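Local coordinates for protein Ent-copalyl diphosphate synthase (Streptomyces platensis, PDB 5BP8) that belongs to the class II terpene synthase family and is a largely helical protein related to the squalene-hopene cyclases, at residues T34-S39 and T75-E80; L82-A87 and N139-A144; C105-G110 and P150-A155. All blocks are in the same frame, centred on the assembly; numbering follows the deposited sequence.

Overall arrangement
The three contacts lie on the same side of the centre of this mostly helical chain and touch one another. Contacts 1 and 2 share helix 72-86, whose first part packs on helix 31-40 and whose last turns pack on helix 127-144, with centres about 11 Å apart. Contact 3 joins helix 98-116 to the loop after helix 127-144. Its centre is about 11 Å from that of contact 2 and about 15 Å from that of contact 1. Along the chain contact 1 closes before the others open, whereas the segments of contacts 2 and 3 alternate. Helix 72-86 thus packs against helices 31-40, 98-116 and 127-144, consistent with the alpha-alpha barrels of this family.

Contact 1 of 3, residues T34-S39 and T75-E80; sequences TARLVS and TLSAVE
Arg36 reaches from helix 31-40 to helix 72-86 and binds Ser77 and Glu80 together. Its CB starts to the side of the partner helix, and bends at chi2 (-59°) and chi3 (80°) curl the chain back toward it. CG and CD then pass the hydroxyl of Ser77, each 3.8 Å from Ser77 OG. The next atom, NE, donates to that oxygen at 2.9 Å in a nearly straight bond (174°), close to the guanidinium plane. NH1 forks between two acceptors in the same plane: Ser77 O, met on a lone pair in its carbonyl plane at 2.9 Å, and Glu80 OE1 at 2.8 Å. NH2 also meets Glu80 OE1, at 3.1 Å, from above the carboxylate. Arginine suits this place because its five N-H groups can serve several acceptors at the edge of one flat group.

The two helices run nearly parallel, with helix 47-57 between them in sequence, a succession consistent with the alpha-alpha barrels of this family. The axes of segments 34-39 and 75-80 approach to 8.2 Å, which small residues permit: the methyl of Ala35 rests 3.3 Å from Ser77 OG.

Glu80 OE1 accepts a third bond, from Ser39 OG, on its syn lone pair, while Arg36 NH1 uses the anti one. With Arg36 on OE1 and Arg198 salt-bridged to OE2, the buried carboxylate is probably kept ionised. Ser77 OG, receiving NE, bonds in turn to Tyr32 O, which fixes its hydroxyl at the arginine edge.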
# COMPACT_ATOMS: atom_id res chain seq x y z
N THR A 34 11.56 8.03 -2.06
CA THR A 34 12.70 8.40 -2.87
C THR A 34 13.16 9.81 -2.49
O THR A 34 14.39 10.07 -2.30
CB THR A 34 12.33 8.30 -4.38
OG1 THR A 34 12.00 6.95 -4.71
CG2 THR A 34 13.48 8.74 -5.23
N ALA A 35 12.19 10.72 -2.36
CA ALA A 35 12.48 12.07 -1.89
C ALA A 35 13.00 12.09 -0.44
O ALA A 35 13.96 12.82 -0.12
CB ALA A 35 11.25 12.95 -2.04
N ARG A 36 12.39 11.30 0.44
CA ARG A 36 12.88 11.21 1.81
C ARG A 36 14.38 10.82 1.84
O ARG A 36 15.14 11.39 2.64
CB ARG A 36 12.06 10.28 2.69
CG ARG A 36 10.65 10.76 3.05
CD ARG A 36 10.59 12.10 3.80
NE ARG A 36 10.72 13.19 2.84
CZ ARG A 36 11.44 14.29 3.02
NH1 ARG A 36 11.56 15.16 2.00
NH2 ARG A 36 12.02 14.56 4.19
N LEU A 37 14.80 9.87 1.00
CA LEU A 37 16.21 9.49 0.99
C LEU A 37 17.11 10.57 0.49
O LEU A 37 18.25 10.72 0.97
CB LEU A 37 16.43 8.16 0.25
CG LEU A 37 15.80 6.92 0.89
CD1 LEU A 37 16.27 5.67 0.17
CD2 LEU A 37 16.10 6.84 2.37
N VAL A 38 16.65 11.33 -0.52
CA VAL A 38 17.39 12.49 -1.00
C VAL A 38 17.59 13.47 0.14
O VAL A 38 18.70 14.04 0.32
CB VAL A 38 16.66 13.19 -2.18
CG1 VAL A 38 17.26 14.54 -2.46
CG2 VAL A 38 16.72 12.32 -3.43
N SER A 39 16.55 13.70 0.92
CA SER A 39 16.63 14.68 2.00
C SER A 39 17.47 14.18 3.19
O SER A 39 18.30 14.93 3.74
CB SER A 39 15.24 15.04 2.48
OG SER A 39 15.28 16.17 3.33
N THR A 75 4.24 15.62 -3.17
CA THR A 75 4.74 16.94 -3.58
C THR A 75 5.46 17.59 -2.41
O THR A 75 6.59 18.14 -2.55
CB THR A 75 3.62 17.84 -4.16
OG1 THR A 75 3.01 17.19 -5.27
CG2 THR A 75 4.20 19.18 -4.61
N LEU A 76 4.85 17.51 -1.24
CA LEU A 76 5.54 17.96 -0.02
C LEU A 76 6.92 17.29 0.14
O LEU A 76 7.91 17.98 0.40
CB LEU A 76 4.70 17.74 1.24
CG LEU A 76 3.49 18.68 1.41
CD1 LEU A 76 2.64 18.10 2.53
CD2 LEU A 76 3.93 20.11 1.68
N SER A 77 6.97 15.96 -0.02
CA SER A 77 8.22 15.24 0.15
C SER A 77 9.27 15.67 -0.89
O SER A 77 10.42 15.91 -0.55
CB SER A 77 7.99 13.74 0.05
OG SER A 77 9.15 13.04 0.46
N ALA A 78 8.85 15.77 -2.15
CA ALA A 78 9.76 16.17 -3.23
C ALA A 78 10.28 17.59 -3.07
O ALA A 78 11.52 17.85 -3.19
CB ALA A 78 9.07 16.01 -4.57
N VAL A 79 9.37 18.51 -2.78
CA VAL A 79 9.76 19.91 -2.59
C VAL A 79 10.73 20.07 -1.42
O VAL A 79 11.80 20.74 -1.54
CB VAL A 79 8.53 20.82 -2.46
CG1 VAL A 79 8.90 22.21 -1.97
CG2 VAL A 79 7.77 20.88 -3.78
N GLU A 80 10.41 19.43 -0.29
CA GLU A 80 11.31 19.50 0.85
C GLU A 80 12.69 18.93 0.50
O GLU A 80 13.73 19.55 0.86
CB GLU A 80 10.71 18.77 2.06
CG GLU A 80 11.40 19.14 3.38
CD GLU A 80 12.71 18.43 3.62
OE1 GLU A 80 12.92 17.29 3.09
OE2 GLU A 80 13.57 19.01 4.33

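Contact 2 of 3, residues L82-A87 and N139-A144; sequences LLTELA and NTRLAA
Leu83 and Arg141 form the close-packed part where helix 72-86 meets helix 127-144. Their side chains slide past each other in opposite directions, Leu83 CB lying 3.8 Å from Arg141 CB and Leu83 CD1 3.9 Å from the same atom. Deeper in, Leu83 CD1 faces Leu142 CD2 at 4.3 Å, a looser apolar touch. Leucine suits this position because its apolar, branched end is buried among Arg141 CB, Leu142 and Cys105 of helix 98-116.

The axes of segments 82-86 and 139-144 are inclined by 39° and 9.9 Å apart at their closest, and helix 98-116 comes between them in sequence. Two helices running in the same general direction, separated in the chain by a third, fit the alpha-alpha architecture expected in this family.

Outward, packing gives way to the long side chain of Arg141, which is partly exposed. A bend at chi2 (-78°) carries its chain across the neighbouring helix toward Thr84, and beyond it the chain is extended. The guanidinium lies with one face over Thr84, whose CA sits 3.7 Å above the plane, offset toward the rim. Thr84 OG1 lies 3.0 Å from Arg141 NE and is hydrogen-bonded to Glu80 OE2. At the solvent side, the methyl of the exposed Ala87 comes to 3.9 Å from Arg141 NH1.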
# COMPACT_ATOMS: atom_id res chain seq x y z
N LEU A 82 14.12 18.70 -2.47
CA LEU A 82 14.82 19.59 -3.39
C LEU A 82 15.38 20.82 -2.69
O LEU A 82 16.53 21.22 -2.97
CB LEU A 82 13.95 19.98 -4.60
CG LEU A 82 13.62 18.82 -5.55
CD1 LEU A 82 12.48 19.19 -6.49
CD2 LEU A 82 14.84 18.36 -6.34
N LEU A 83 14.62 21.40 -1.77
CA LEU A 83 15.12 22.56 -1.00
C LEU A 83 16.34 22.14 -0.16
O LEU A 83 17.35 22.85 -0.10
CB LEU A 83 14.03 23.17 -0.13
CG LEU A 83 12.91 23.95 -0.85
CD1 LEU A 83 11.70 24.14 0.05
CD2 LEU A 83 13.45 25.30 -1.34
N THR A 84 16.23 20.99 0.50
CA THR A 84 17.34 20.47 1.28
C THR A 84 18.58 20.24 0.41
O THR A 84 19.69 20.67 0.79
CB THR A 84 16.93 19.19 2.04
OG1 THR A 84 15.95 19.55 3.02
CG2 THR A 84 18.12 18.54 2.73
N GLU A 85 18.42 19.61 -0.75
CA GLU A 85 19.54 19.38 -1.67
C GLU A 85 20.18 20.67 -2.16
O GLU A 85 21.43 20.79 -2.17
CB GLU A 85 19.10 18.56 -2.87
CG GLU A 85 20.15 18.32 -3.95
CD GLU A 85 21.35 17.50 -3.50
OE1 GLU A 85 21.22 16.72 -2.55
OE2 GLU A 85 22.43 17.63 -4.11
N LEU A 86 19.34 21.63 -2.55
CA LEU A 86 19.83 22.93 -3.05
C LEU A 86 20.61 23.69 -2.00
O LEU A 86 21.54 24.43 -2.33
CB LEU A 86 18.66 23.77 -3.57
CG LEU A 86 18.21 23.33 -4.95
CD1 LEU A 86 16.77 23.77 -5.20
CD2 LEU A 86 19.15 23.89 -6.00
N ALA A 87 20.29 23.47 -0.72
CA ALA A 87 21.03 24.13 0.36
C ALA A 87 22.34 23.45 0.75
O ALA A 87 23.06 23.99 1.58
CB ALA A 87 20.16 24.24 1.60
N ASN A 139 8.88 25.34 5.14
CA ASN A 139 8.86 26.72 5.57
C ASN A 139 10.19 27.17 6.18
O ASN A 139 10.63 28.28 5.94
CB ASN A 139 7.68 26.98 6.51
CG ASN A 139 6.39 27.09 5.76
OD1 ASN A 139 6.38 27.58 4.62
ND2 ASN A 139 5.29 26.65 6.37
N THR A 140 10.85 26.27 6.91
CA THR A 140 12.19 26.55 7.42
C THR A 140 13.17 26.83 6.30
O THR A 140 13.94 27.82 6.35
CB THR A 140 12.66 25.41 8.34
OG1 THR A 140 11.77 25.37 9.47
CG2 THR A 140 14.06 25.63 8.82
N ARG A 141 13.14 25.98 5.26
CA ARG A 141 14.02 26.17 4.12
C ARG A 141 13.71 27.45 3.35
O ARG A 141 14.63 28.13 2.90
CB ARG A 141 13.94 24.99 3.15
CG ARG A 141 14.36 23.66 3.76
CD ARG A 141 15.85 23.53 3.87
NE ARG A 141 16.18 22.22 4.43
CZ ARG A 141 17.40 21.88 4.86
NH1 ARG A 141 18.42 22.75 4.78
NH2 ARG A 141 17.59 20.67 5.37
N LEU A 142 12.43 27.79 3.21
CA LEU A 142 12.02 29.02 2.53
C LEU A 142 12.52 30.26 3.25
O LEU A 142 12.92 31.25 2.60
CB LEU A 142 10.50 29.09 2.37
CG LEU A 142 9.90 28.06 1.41
CD1 LEU A 142 8.38 28.14 1.38
CD2 LEU A 142 10.44 28.21 0.01
N ALA A 143 12.47 30.22 4.57
CA ALA A 143 12.94 31.36 5.38
C ALA A 143 14.43 31.57 5.18
O ALA A 143 14.90 32.70 5.24
CB ALA A 143 12.63 31.16 6.86
N ALA A 144 15.16 30.49 4.95
CA ALA A 144 16.62 30.53 4.78
C ALA A 144 17.07 30.86 3.37
O ALA A 144 18.24 31.18 3.17
CB ALA A 144 17.24 29.21 5.21

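Contact 3 of 3, residues C105-G110 and P150-A155; sequences CADGLG and PGKLGA
Leu153 supplies most of the apolar part of this contact through one methyl group. Its CD1 meets Leu109 CD1 at 3.6 Å and Cys105 SG at 4.0 Å, with Ala106 CB a little farther off at 4.2 Å. The methyl therefore rests among three side chains on two successive turns of helix 98-116. With CG anti to the backbone N (chi1 -158°), the branched end of Leu153 swings back to the helix although its CB starts off to the side. Leucine offers two methyls for two neighbours here: CD1 serves helix 98-116, and CD2 packs on Leu86 of helix 72-86. Ala106 is short enough to let the loop come near, its CA lying 5.6 Å from that of Leu153. Leu109 also touches Ile138 and Leu142 of helix 127-144, so the loop residue adds to packing among three helices.

The segment 150-155 belongs to the long connection after helix 127-144, and it folds back against helix 98-116, in a domain consistent with the alpha-alpha barrels of this family.

The polar part lies toward solvent, where Lys152 is exposed. Its aliphatic chain runs out extended past Ala106, CG being 4.0 Å from Ala106 CB. Lysine suits the edge by pairing a greasy stem with a charged end. Both Lys152 and Asp107 also touch a crystal neighbour, so the lattice may influence how their ends are placed. From the end of the stem NZ reaches Asp107 OD2 at 3.5 Å, a salt bridge with a weak hydrogen bond, and the two side chains cross at about a right angle.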
# COMPACT_ATOMS: atom_id res chain seq x y z
N CYS A 105 11.76 22.55 -8.20
CA CYS A 105 11.37 22.96 -6.86
C CYS A 105 10.35 24.09 -6.87
O CYS A 105 9.29 24.00 -6.19
CB CYS A 105 12.61 23.38 -6.09
SG CYS A 105 12.29 23.69 -4.35
N ALA A 106 10.63 25.13 -7.64
CA ALA A 106 9.73 26.29 -7.72
C ALA A 106 8.37 25.91 -8.28
O ALA A 106 7.32 26.38 -7.78
CB ALA A 106 10.34 27.40 -8.54
N ASP A 107 8.36 25.02 -9.26
CA ASP A 107 7.07 24.57 -9.81
C ASP A 107 6.29 23.71 -8.82
O ASP A 107 5.07 23.80 -8.79
CB ASP A 107 7.26 23.82 -11.13
CG ASP A 107 7.72 24.74 -12.28
OD1 ASP A 107 8.22 24.18 -13.27
OD2 ASP A 107 7.54 25.98 -12.19
N GLY A 108 7.00 22.92 -8.01
CA GLY A 108 6.39 22.20 -6.88
C GLY A 108 5.79 23.11 -5.83
O GLY A 108 4.67 22.89 -5.36
N LEU A 109 6.51 24.17 -5.50
CA LEU A 109 6.00 25.21 -4.58
C LEU A 109 4.74 25.86 -5.13
O LEU A 109 3.76 26.06 -4.38
CB LEU A 109 7.06 26.27 -4.30
CG LEU A 109 8.23 25.80 -3.44
CD1 LEU A 109 9.48 26.67 -3.60
CD2 LEU A 109 7.82 25.65 -1.98
N GLY A 110 4.75 26.15 -6.43
CA GLY A 110 3.57 26.66 -7.10
C GLY A 110 2.39 25.72 -6.99
O GLY A 110 1.28 26.16 -6.68
N PRO A 150 19.02 29.90 -6.97
CA PRO A 150 19.00 29.81 -8.42
C PRO A 150 17.60 29.97 -8.99
O PRO A 150 16.61 29.75 -8.29
CB PRO A 150 19.54 28.41 -8.70
CG PRO A 150 19.49 27.67 -7.42
CD PRO A 150 19.47 28.66 -6.32
N GLY A 151 17.54 30.40 -10.25
CA GLY A 151 16.28 30.60 -10.96
C GLY A 151 15.28 31.50 -10.24
O GLY A 151 15.64 32.48 -9.61
N LYS A 152 14.00 31.13 -10.33
CA LYS A 152 12.93 31.91 -9.72
C LYS A 152 12.78 31.57 -8.25
O LYS A 152 12.03 32.20 -7.53
CB LYS A 152 11.59 31.80 -10.47
CG LYS A 152 11.22 30.44 -11.05
CD LYS A 152 9.95 30.58 -11.88
CE LYS A 152 9.32 29.23 -12.17
NZ LYS A 152 7.93 29.41 -12.67
N LEU A 153 13.57 30.62 -7.78
CA LEU A 153 13.50 30.21 -6.39
C LEU A 153 13.80 31.33 -5.40
O LEU A 153 13.15 31.42 -4.36
CB LEU A 153 14.37 28.95 -6.20
CG LEU A 153 14.10 28.06 -5.04
CD1 LEU A 153 12.64 27.64 -5.00
CD2 LEU A 153 15.03 26.87 -5.12
N GLY A 154 14.72 32.24 -5.73
CA GLY A 154 14.97 33.40 -4.91
C GLY A 154 13.75 34.28 -4.64
O GLY A 154 13.63 34.90 -3.59
N ALA A 155 12.81 34.29 -5.58
CA ALA A 155 11.57 35.03 -5.42
C ALA A 155 10.67 34.45 -4.32
O ALA A 155 9.78 35.14 -3.81
CB ALA A 155 10.82 35.06 -6.75